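Local atomic coordinates of histone-lysine N-methyltransferase SETMAR (Homo sapiens, PDB entry 3F2K), a protein that methylates histone H3 and, through its mariner transposase domain, binds DNA and acts in double-strand break repair and replication fork restart. Residues Thr36-Trp41 with Pro163-Val168; Lys40-Asp45 with Val73-Trp78; Gly124-His129 with Gly148-Pro153. All blocks are in the same frame, centred on the assembly; numbering follows the deposited sequence. Where two conformers were deposited one is given.

Interaction 1 of 3, residues Thr36-Trp41 with Pro163-Val168; sequences TCDEKW and PTNYHV. With MG (magnesium ion), chain D.
Strand 36-41 runs beneath the first turn of helix 163-168, Cys37 facing Thr164 with their CA atoms 5.6 Å apart, and the two axes cross at -75°. Thr164 rests on the strand: its CB lies 3.5 Å from Asp38 CB, and its OG1 sits over the Cys37 carbonyl carbon while bonding to Trp79 on the next strand. A water bridges the two backbones, donating to Thr36 OG1 and Cys37 O and accepting from Thr164 N at 2.9 Å; Thr36 OG1 also bonds to Leu128. This is the metal-binding face of an RNase H-like fold of the DDE transposase family, in which a carboxylate on the first strand holds metal. Asp38 carries its carboxylate toward the helix because CG stands opposite the backbone N (chi1 -158°), and OD1 takes the magnesium ion at 2.2 Å, a site completed by Asp130 and four waters. OD2 is left to the second shell: Asn165 ND2 meets it at 3.1 Å, nearly along the C-O axis and close to the amide's own plane, although carboxylate and amide planes stand 53° apart. A metal-bound water donates to the same OD2 at 2.6 Å. An alanine in place of Asn165 would remove that N-H, and the Asp38 carboxylate would probably be less firmly fixed in its rotation at the metal.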
loop_
_atom_site.group_PDB
_atom_site.type_symbol
_atom_site.label_atom_id
_atom_site.label_comp_id
_atom_site.label_asym_id
_atom_site.label_seq_id
_atom_site.Cartn_x
_atom_site.Cartn_y
_atom_site.Cartn_z
ATOM N N THR A 36 0.773 -4.174 3.132
ATOM C CA THR A 36 0.840 -3.402 1.938
ATOM C C THR A 36 0.930 -1.904 2.211
ATOM O O THR A 36 0.457 -1.387 3.284
ATOM C CB THR A 36 -0.391 -3.763 1.007
ATOM O OG1 THR A 36 -0.118 -3.377 -0.349
ATOM C CG2 THR A 36 -1.718 -3.186 1.507
ATOM N N CYS A 37 1.409 -1.164 1.215
ATOM C CA CYS A 37 1.610 0.265 1.438
ATOM C C CYS A 37 1.604 1.006 0.141
ATOM O O CYS A 37 1.639 0.381 -0.919
ATOM C CB CYS A 37 2.957 0.486 2.119
ATOM S SG CYS A 37 4.371 0.152 1.079
ATOM N N ASP A 38 1.598 2.333 0.269
ATOM C CA ASP A 38 1.802 3.244 -0.833
ATOM C C ASP A 38 1.977 4.638 -0.259
ATOM O O ASP A 38 1.557 4.964 0.882
ATOM C CB ASP A 38 0.619 3.220 -1.856
ATOM C CG ASP A 38 1.039 3.743 -3.259
ATOM O OD1 ASP A 38 2.267 3.756 -3.530
ATOM O OD2 ASP A 38 0.143 4.101 -4.035
ATOM N N GLU A 39 2.514 5.468 -1.118
ATOM C CA GLU A 39 2.753 6.896 -0.832
ATOM C C GLU A 39 1.664 7.686 -1.568
ATOM O O GLU A 39 1.230 7.339 -2.698
ATOM C CB GLU A 39 4.160 7.284 -1.331
ATOM C CG GLU A 39 5.373 6.736 -0.490
ATOM C CD GLU A 39 5.825 5.313 -0.925
ATOM O OE1 GLU A 39 5.216 4.728 -1.830
ATOM O OE2 GLU A 39 6.839 4.840 -0.371
ATOM N N LYS A 40 1.229 8.765 -0.934
ATOM C CA LYS A 40 0.373 9.739 -1.631
ATOM C C LYS A 40 0.676 11.184 -1.185
ATOM O O LYS A 40 0.845 11.465 -0.015
ATOM C CB LYS A 40 -1.114 9.409 -1.363
ATOM C CG LYS A 40 -2.120 10.485 -1.717
ATOM C CD LYS A 40 -3.527 9.977 -1.551
ATOM C CE LYS A 40 -4.527 11.100 -1.800
ATOM N NZ LYS A 40 -4.567 11.168 -3.275
ATOM N N TRP A 41 0.737 12.093 -2.148
ATOM C CA TRP A 41 0.666 13.529 -1.812
ATOM C C TRP A 41 -0.764 14.022 -1.504
ATOM O O TRP A 41 -1.684 13.958 -2.364
ATOM C CB TRP A 41 1.311 14.369 -2.951
ATOM C CG TRP A 41 2.787 14.159 -3.066
ATOM C CD1 TRP A 41 3.425 13.324 -3.923
ATOM C CD2 TRP A 41 3.809 14.746 -2.235
ATOM N NE1 TRP A 41 4.777 13.363 -3.695
ATOM C CE2 TRP A 41 5.042 14.238 -2.675
ATOM C CE3 TRP A 41 3.796 15.669 -1.182
ATOM C CZ2 TRP A 41 6.275 14.620 -2.084
ATOM C CZ3 TRP A 41 5.003 16.050 -0.593
ATOM C CH2 TRP A 41 6.226 15.511 -1.030
ATOM N N PRO A 163 -3.443 -2.424 -3.377
ATOM C CA PRO A 163 -4.607 -2.069 -2.554
ATOM C C PRO A 163 -4.612 -0.709 -1.838
ATOM O O PRO A 163 -5.696 -0.163 -1.601
ATOM C CB PRO A 163 -4.750 -3.247 -1.549
ATOM C CG PRO A 163 -4.012 -4.428 -2.273
ATOM C CD PRO A 163 -2.822 -3.724 -2.979
ATOM N N THR A 164 -3.444 -0.164 -1.463
ATOM C CA THR A 164 -3.481 1.103 -0.802
ATOM C C THR A 164 -4.062 2.125 -1.775
ATOM O O THR A 164 -4.802 3.020 -1.385
ATOM C CB THR A 164 -2.102 1.552 -0.337
ATOM O OG1 THR A 164 -1.560 0.494 0.471
ATOM C CG2 THR A 164 -2.184 2.871 0.471
ATOM N N ASN A 165 -3.718 1.950 -3.043
ATOM C CA ASN A 165 -4.172 2.906 -4.041
ATOM C C ASN A 165 -5.663 2.693 -4.428
ATOM O O ASN A 165 -6.462 3.640 -4.328
ATOM C CB ASN A 165 -3.236 2.805 -5.243
ATOM C CG ASN A 165 -3.232 4.052 -6.015
ATOM O OD1 ASN A 165 -4.094 4.249 -6.844
ATOM N ND2 ASN A 165 -2.270 4.919 -5.728
ATOM N N TYR A 166 -6.046 1.478 -4.810
ATOM C CA TYR A 166 -7.428 1.250 -5.286
ATOM C C TYR A 166 -8.503 1.247 -4.168
ATOM O O TYR A 166 -9.677 1.522 -4.419
ATOM C CB TYR A 166 -7.560 0.027 -6.170
ATOM C CG TYR A 166 -7.415 -1.335 -5.506
ATOM C CD1 TYR A 166 -8.381 -1.800 -4.541
ATOM C CD2 TYR A 166 -6.338 -2.166 -5.814
ATOM C CE1 TYR A 166 -8.271 -3.082 -3.992
ATOM C CE2 TYR A 166 -6.213 -3.430 -5.279
ATOM C CZ TYR A 166 -7.149 -3.863 -4.341
ATOM O OH TYR A 166 -6.944 -5.105 -3.828
ATOM N N HIS A 167 -8.058 1.037 -2.924
ATOM C CA HIS A 167 -8.977 0.960 -1.788
ATOM C C HIS A 167 -8.805 2.143 -0.839
ATOM O O HIS A 167 -9.685 3.046 -0.778
ATOM C CB HIS A 167 -8.783 -0.366 -1.002
ATOM C CG HIS A 167 -9.813 -0.561 0.062
ATOM N ND1 HIS A 167 -11.165 -0.614 -0.245
ATOM C CD2 HIS A 167 -9.709 -0.749 1.406
ATOM C CE1 HIS A 167 -11.853 -0.762 0.894
ATOM N NE2 HIS A 167 -10.988 -0.869 1.898
ATOM N N VAL A 168 -7.711 2.171 -0.082
ATOM C CA VAL A 168 -7.567 3.238 0.933
ATOM C C VAL A 168 -7.590 4.631 0.313
ATOM O O VAL A 168 -8.345 5.526 0.752
ATOM C CB VAL A 168 -6.291 3.005 1.881
ATOM C CG1 VAL A 168 -6.193 4.105 2.912
ATOM C CG2 VAL A 168 -6.359 1.594 2.565
HETATM MG MG MG D . 3.206 4.461 -5.386
HETATM O O HOH W 1 -0.689 -1.111 -1.534
HETATM O O HOH W 2 1.234 4.325 -6.363
HETATM O O HOH W 3 5.149 4.464 -4.443
HETATM O O HOH W 4 2.918 6.359 -4.702
HETATM O O HOH W 5 4.161 5.210 -7.170
#

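Interaction 2 of 3, residues Lys40-Asp45 with Val73-Trp78; sequences KWILYD and VMVTIW
Ile42 N donates a hydrogen bond to Val73 O at 2.8 Å, nearly straight, and Val73 N answers to Ile42 O at 2.9 Å. The same two-way pairing recurs between Lys40 and Val75, so two hydrogen-bonded pairs flank the non-hydrogen-bonded pair of Trp41 and Met74, whose CA atoms approach to 4.3 Å. There Met74 CA adds a C-H...O contact to Lys40 O. This is an antiparallel ladder of the RNase H-like transposase sheet, joining its first two strands, with side chains alternating between the faces. On one face the indole of Trp41 folds across the neighbouring strand: CG stands anti to the carbonyl carbon (chi1 -67°), which brings the six-membered ring up against Met74, CE3 beside its backbone N. Met74 CB presses on that ring in a CH-pi contact, 3.5 Å from the centroid and 5° off the normal. The selenium of this selenomethionine, Met74 SE, lies obliquely at 4.6 Å from the same centroid, a Met-aromatic contact, and Lys72 adds a cation-pi partner to the indole. Ile42, Val73 and Val75 make aliphatic contacts on the other face, where Lys40 sends NZ away to Asn173. Ile42 CD1 reaches Val75 CG1 at 3.8 Å; helix 184-196 covers this side through Phe191 on Ile42 and Ala187 on Val73. Beyond the strand end, Tyr44 brings its ring edge to Val73 N, with CE1 4.1 Å away.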
loop_
_atom_site.group_PDB
_atom_site.type_symbol
_atom_site.label_atom_id
_atom_site.label_comp_id
_atom_site.label_asym_id
_atom_site.label_seq_id
_atom_site.Cartn_x
_atom_site.Cartn_y
_atom_site.Cartn_z
ATOM N N LYS A 40 1.229 8.765 -0.934
ATOM C CA LYS A 40 0.373 9.739 -1.631
ATOM C C LYS A 40 0.676 11.184 -1.185
ATOM O O LYS A 40 0.845 11.465 -0.015
ATOM C CB LYS A 40 -1.114 9.409 -1.363
ATOM C CG LYS A 40 -2.120 10.485 -1.717
ATOM C CD LYS A 40 -3.527 9.977 -1.551
ATOM C CE LYS A 40 -4.527 11.100 -1.800
ATOM N NZ LYS A 40 -4.567 11.168 -3.275
ATOM N N TRP A 41 0.737 12.093 -2.148
ATOM C CA TRP A 41 0.666 13.529 -1.812
ATOM C C TRP A 41 -0.764 14.022 -1.504
ATOM O O TRP A 41 -1.684 13.958 -2.364
ATOM C CB TRP A 41 1.311 14.369 -2.951
ATOM C CG TRP A 41 2.787 14.159 -3.066
ATOM C CD1 TRP A 41 3.425 13.324 -3.923
ATOM C CD2 TRP A 41 3.809 14.746 -2.235
ATOM N NE1 TRP A 41 4.777 13.363 -3.695
ATOM C CE2 TRP A 41 5.042 14.238 -2.675
ATOM C CE3 TRP A 41 3.796 15.669 -1.182
ATOM C CZ2 TRP A 41 6.275 14.620 -2.084
ATOM C CZ3 TRP A 41 5.003 16.050 -0.593
ATOM C CH2 TRP A 41 6.226 15.511 -1.030
ATOM N N ILE A 42 -0.937 14.515 -0.288
ATOM C CA ILE A 42 -2.211 15.048 0.167
ATOM C C ILE A 42 -2.089 16.600 -0.013
ATOM O O ILE A 42 -1.245 17.229 0.618
ATOM C CB ILE A 42 -2.461 14.794 1.614
ATOM C CG1 ILE A 42 -2.749 13.299 1.864
ATOM C CG2 ILE A 42 -3.664 15.729 2.139
ATOM C CD1 ILE A 42 -3.059 12.975 3.300
ATOM N N LEU A 43 -2.900 17.125 -0.915
ATOM C CA LEU A 43 -2.966 18.575 -1.167
ATOM C C LEU A 43 -3.622 19.275 0.003
ATOM O O LEU A 43 -4.506 18.724 0.674
ATOM C CB LEU A 43 -3.774 18.883 -2.424
ATOM C CG LEU A 43 -3.380 18.235 -3.745
ATOM C CD1 LEU A 43 -4.346 18.633 -4.801
ATOM C CD2 LEU A 43 -1.941 18.573 -4.158
ATOM N N TYR A 44 -3.199 20.510 0.242
ATOM C CA TYR A 44 -3.774 21.304 1.307
ATOM C C TYR A 44 -5.161 21.814 0.895
ATOM O O TYR A 44 -6.075 21.877 1.736
ATOM C CB TYR A 44 -2.881 22.494 1.645
ATOM C CG TYR A 44 -1.711 22.233 2.565
ATOM C CD1 TYR A 44 -0.986 21.026 2.527
ATOM C CD2 TYR A 44 -1.267 23.232 3.422
ATOM C CE1 TYR A 44 0.103 20.822 3.340
ATOM C CE2 TYR A 44 -0.175 23.025 4.233
ATOM C CZ TYR A 44 0.494 21.817 4.194
ATOM O OH TYR A 44 1.579 21.641 4.997
ATOM N N ASP A 45 -5.309 22.136 -0.396
ATOM C CA ASP A 45 -6.556 22.655 -0.974
ATOM C C ASP A 45 -7.193 21.630 -1.902
ATOM O O ASP A 45 -6.686 21.368 -3.001
ATOM C CB ASP A 45 -6.302 24.015 -1.699
ATOM C CG ASP A 45 -7.565 24.595 -2.373
ATOM O OD1 ASP A 45 -7.546 25.809 -2.684
ATOM O OD2 ASP A 45 -8.564 23.875 -2.598
ATOM N N VAL A 73 1.522 17.501 1.481
ATOM C CA VAL A 73 2.366 16.733 2.375
ATOM C C VAL A 73 2.220 15.278 1.900
ATOM O O VAL A 73 1.111 14.850 1.545
ATOM C CB VAL A 73 1.967 16.942 3.879
ATOM C CG1 VAL A 73 0.455 16.626 4.131
ATOM C CG2 VAL A 73 2.897 16.167 4.850
HETATM N N MSE A 74 3.331 14.551 1.867
HETATM C CA MSE A 74 3.300 13.119 1.553
HETATM C C MSE A 74 3.039 12.246 2.760
HETATM O O MSE A 74 3.667 12.378 3.802
HETATM C CB MSE A 74 4.609 12.686 0.895
HETATM C CG MSE A 74 4.594 11.262 0.440
HETATM SE SE MSE A 74 6.304 10.914 -0.460
HETATM C CE MSE A 74 7.122 9.797 0.893
ATOM N N VAL A 75 2.110 11.314 2.585
ATOM C CA VAL A 75 1.808 10.293 3.613
ATOM C C VAL A 75 2.164 8.922 3.028
ATOM O O VAL A 75 2.104 8.698 1.788
ATOM C CB VAL A 75 0.325 10.380 4.112
ATOM C CG1 VAL A 75 -0.689 10.021 2.978
ATOM C CG2 VAL A 75 0.083 9.495 5.396
ATOM N N THR A 76 2.560 8.016 3.907
ATOM C CA THR A 76 2.802 6.621 3.598
ATOM C C THR A 76 1.948 5.894 4.670
ATOM O O THR A 76 1.949 6.241 5.868
ATOM C CB THR A 76 4.307 6.252 3.665
ATOM O OG1 THR A 76 5.065 7.171 2.839
ATOM C CG2 THR A 76 4.514 4.801 3.176
ATOM N N ILE A 77 1.149 4.965 4.195
ATOM C CA ILE A 77 0.315 4.129 5.055
ATOM C C ILE A 77 0.642 2.659 4.813
ATOM O O ILE A 77 0.799 2.190 3.662
ATOM C CB ILE A 77 -1.208 4.409 4.862
ATOM C CG1 ILE A 77 -2.034 3.601 5.904
ATOM C CG2 ILE A 77 -1.639 4.135 3.444
ATOM C CD1 ILE A 77 -3.547 3.862 5.876
ATOM N N TRP A 78 0.727 1.926 5.910
ATOM C CA TRP A 78 1.021 0.547 5.927
ATOM C C TRP A 78 -0.117 -0.178 6.647
ATOM O O TRP A 78 -0.483 0.173 7.764
ATOM C CB TRP A 78 2.315 0.291 6.763
ATOM C CG TRP A 78 3.545 1.104 6.323
ATOM C CD1 TRP A 78 3.799 2.430 6.568
ATOM C CD2 TRP A 78 4.633 0.611 5.614
ATOM N NE1 TRP A 78 4.999 2.787 6.067
ATOM C CE2 TRP A 78 5.533 1.685 5.444
ATOM C CE3 TRP A 78 4.946 -0.657 5.066
ATOM C CZ2 TRP A 78 6.712 1.553 4.737
ATOM C CZ3 TRP A 78 6.095 -0.784 4.366
ATOM C CH2 TRP A 78 6.998 0.304 4.239
#

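Interaction 3 of 3, residues Gly124-His129 with Gly148-Pro153; sequences GPILLH and GYEVLP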
loop_
_atom_site.group_PDB
_atom_site.type_symbol
_atom_site.label_atom_id
_atom_site.label_comp_id
_atom_site.label_asym_id
_atom_site.label_seq_id
_atom_site.Cartn_x
_atom_site.Cartn_y
_atom_site.Cartn_z
ATOM N N GLY A 124 5.525 -15.808 8.064
ATOM C CA GLY A 124 6.137 -14.495 7.949
ATOM C C GLY A 124 5.340 -13.579 7.053
ATOM O O GLY A 124 4.525 -14.038 6.260
ATOM N N PRO A 125 5.532 -12.262 7.232
ATOM C CA PRO A 125 4.781 -11.293 6.488
ATOM C C PRO A 125 5.256 -11.224 5.014
ATOM O O PRO A 125 6.382 -11.599 4.726
ATOM C CB PRO A 125 5.090 -9.988 7.197
ATOM C CG PRO A 125 6.597 -10.184 7.692
ATOM C CD PRO A 125 6.555 -11.663 8.142
ATOM N N ILE A 126 4.374 -10.747 4.138
ATOM C CA ILE A 126 4.671 -10.642 2.711
ATOM C C ILE A 126 4.362 -9.206 2.326
ATOM O O ILE A 126 3.274 -8.732 2.552
ATOM C CB ILE A 126 3.732 -11.603 1.867
ATOM C CG1 ILE A 126 3.940 -13.082 2.266
ATOM C CG2 ILE A 126 3.996 -11.371 0.322
ATOM C CD1 ILE A 126 2.871 -14.023 1.610
ATOM N N LEU A 127 5.346 -8.460 1.834
ATOM C CA LEU A 127 5.082 -7.045 1.568
ATOM C C LEU A 127 4.655 -6.889 0.107
ATOM O O LEU A 127 5.310 -7.458 -0.811
ATOM C CB LEU A 127 6.347 -6.211 1.861
ATOM C CG LEU A 127 6.186 -4.753 1.533
ATOM C CD1 LEU A 127 5.071 -4.065 2.405
ATOM C CD2 LEU A 127 7.536 -4.078 1.786
ATOM N N LEU A 128 3.548 -6.141 -0.101
ATOM C CA LEU A 128 3.091 -5.769 -1.460
ATOM C C LEU A 128 3.243 -4.263 -1.566
ATOM O O LEU A 128 2.565 -3.495 -0.899
ATOM C CB LEU A 128 1.597 -6.103 -1.553
ATOM C CG LEU A 128 0.837 -5.797 -2.868
ATOM C CD1 LEU A 128 1.636 -5.979 -4.054
ATOM C CD2 LEU A 128 -0.577 -6.596 -2.767
ATOM N N HIS A 129 4.163 -3.860 -2.429
ATOM C CA HIS A 129 4.413 -2.473 -2.654
ATOM C C HIS A 129 4.881 -2.281 -4.113
ATOM O O HIS A 129 5.309 -3.220 -4.771
ATOM C CB HIS A 129 5.401 -1.854 -1.596
ATOM C CG HIS A 129 6.832 -2.316 -1.618
ATOM N ND1 HIS A 129 7.335 -3.411 -2.303
ATOM C CD2 HIS A 129 7.889 -1.820 -0.914
ATOM C CE1 HIS A 129 8.629 -3.538 -2.043
ATOM N NE2 HIS A 129 8.986 -2.576 -1.220
ATOM N N GLY A 148 12.776 -10.677 7.750
ATOM C CA GLY A 148 12.025 -11.902 7.329
ATOM C C GLY A 148 10.844 -11.653 6.403
ATOM O O GLY A 148 9.946 -12.481 6.338
ATOM N N TYR A 149 10.879 -10.550 5.624
ATOM C CA TYR A 149 9.745 -10.206 4.656
ATOM C C TYR A 149 9.991 -10.775 3.274
ATOM O O TYR A 149 11.036 -10.540 2.665
ATOM C CB TYR A 149 9.521 -8.666 4.550
ATOM C CG TYR A 149 8.801 -8.014 5.704
ATOM C CD1 TYR A 149 7.510 -7.481 5.547
ATOM C CD2 TYR A 149 9.448 -7.825 6.963
ATOM C CE1 TYR A 149 6.844 -6.886 6.602
ATOM C CE2 TYR A 149 8.781 -7.245 8.037
ATOM C CZ TYR A 149 7.453 -6.791 7.850
ATOM O OH TYR A 149 6.794 -6.209 8.890
ATOM N N GLU A 150 9.049 -11.595 2.771
ATOM C CA GLU A 150 9.012 -11.860 1.366
ATOM C C GLU A 150 8.428 -10.613 0.642
ATOM O O GLU A 150 7.629 -9.874 1.221
ATOM C CB GLU A 150 8.117 -13.082 1.117
ATOM C CG GLU A 150 8.016 -13.402 -0.331
ATOM C CD GLU A 150 6.929 -14.475 -0.654
ATOM O OE1 GLU A 150 6.413 -15.138 0.277
ATOM O OE2 GLU A 150 6.638 -14.564 -1.887
ATOM N N VAL A 151 8.862 -10.378 -0.600
ATOM C CA VAL A 151 8.211 -9.322 -1.401
ATOM C C VAL A 151 7.387 -9.974 -2.509
ATOM O O VAL A 151 7.877 -10.839 -3.251
ATOM C CB VAL A 151 9.220 -8.308 -1.979
ATOM C CG1 VAL A 151 8.473 -7.212 -2.847
ATOM C CG2 VAL A 151 9.936 -7.547 -0.793
ATOM N N LEU A 152 6.126 -9.536 -2.613
ATOM C CA LEU A 152 5.217 -10.073 -3.608
ATOM C C LEU A 152 5.546 -9.453 -4.993
ATOM O O LEU A 152 5.915 -8.236 -5.083
ATOM C CB LEU A 152 3.773 -9.839 -3.149
ATOM C CG LEU A 152 2.643 -10.714 -3.635
ATOM C CD1 LEU A 152 2.845 -12.198 -3.189
ATOM C CD2 LEU A 152 1.291 -10.094 -3.197
ATOM N N PRO A 153 5.579 -10.300 -6.040
ATOM C CA PRO A 153 5.736 -9.810 -7.379
ATOM C C PRO A 153 4.649 -8.717 -7.613
ATOM O O PRO A 153 3.508 -8.907 -7.221
ATOM C CB PRO A 153 5.406 -11.083 -8.259
ATOM C CG PRO A 153 5.792 -12.226 -7.340
ATOM C CD PRO A 153 5.401 -11.778 -5.997
HETATM O O HOH W 6 7.707 -13.917 4.970
HETATM O O HOH W 7 5.533 -5.974 -3.889
#
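Tyr149 turns its CG anti to the carbonyl carbon (chi1 -76°), and with chi2 at -112° the ring presents a face to Pro125. The proline comes down almost centrally: Pro125 CG is 3.3 Å from the ring centroid and 6° off the normal, a CH-pi contact, while the phenol OH bonds to Asn109. From there the strands run parallel, Ile126 beside Glu150 and Leu127 beside Val151. Leu127 uses both its backbone N and its O: N donates to Glu150 O at 2.8 Å, and O accepts from Leu152 N at 2.9 Å. The Glu150 N bond to Pro125 O is weak. Strand 150-151 is the outermost on this flank of the RNase H-like sheet, joined to 126-128 by a beta-alpha-beta connection through helices 133-136 and 140-147, the latter ending in a Schellman motif at Gly148. Leu152 packs CD1 against Ile126 CG2 at 3.8 Å and CD2 against Leu128 CD2 at 4.0 Å. Glu150 lies alongside Ile126 and forms a salt bridge with Arg24. Val151 CG1, on the Leu127 face, meets His129 CE1. Bonds through Leu127 thus set the parallel register, water links both ends, and the strand runs on to the magnesium ligand Asp130.

Overall arrangement
All three contacts belong to one mixed sheet of the transposase domain, and strand 34-43 lies at its centre. Interactions 1 and 2 share that strand, with centres about 10 Å apart: helix 163-176 packs on it in interaction 1, and strand 72-80 pairs with its C-terminal part, residues 40-43, in interaction 2. Interaction 3 adds strands 126-128 and 150-151 on the other flank, its centre about 16 Å from interaction 1 and about 23 Å from interaction 2. Along the chain, interaction 2 closes before interaction 3 opens, and helix 163-176 returns afterwards to complete interaction 1. Distant sequence thereby converges on the magnesium site: Asp38 comes from strand 34-43, and Asp130 follows 126-128.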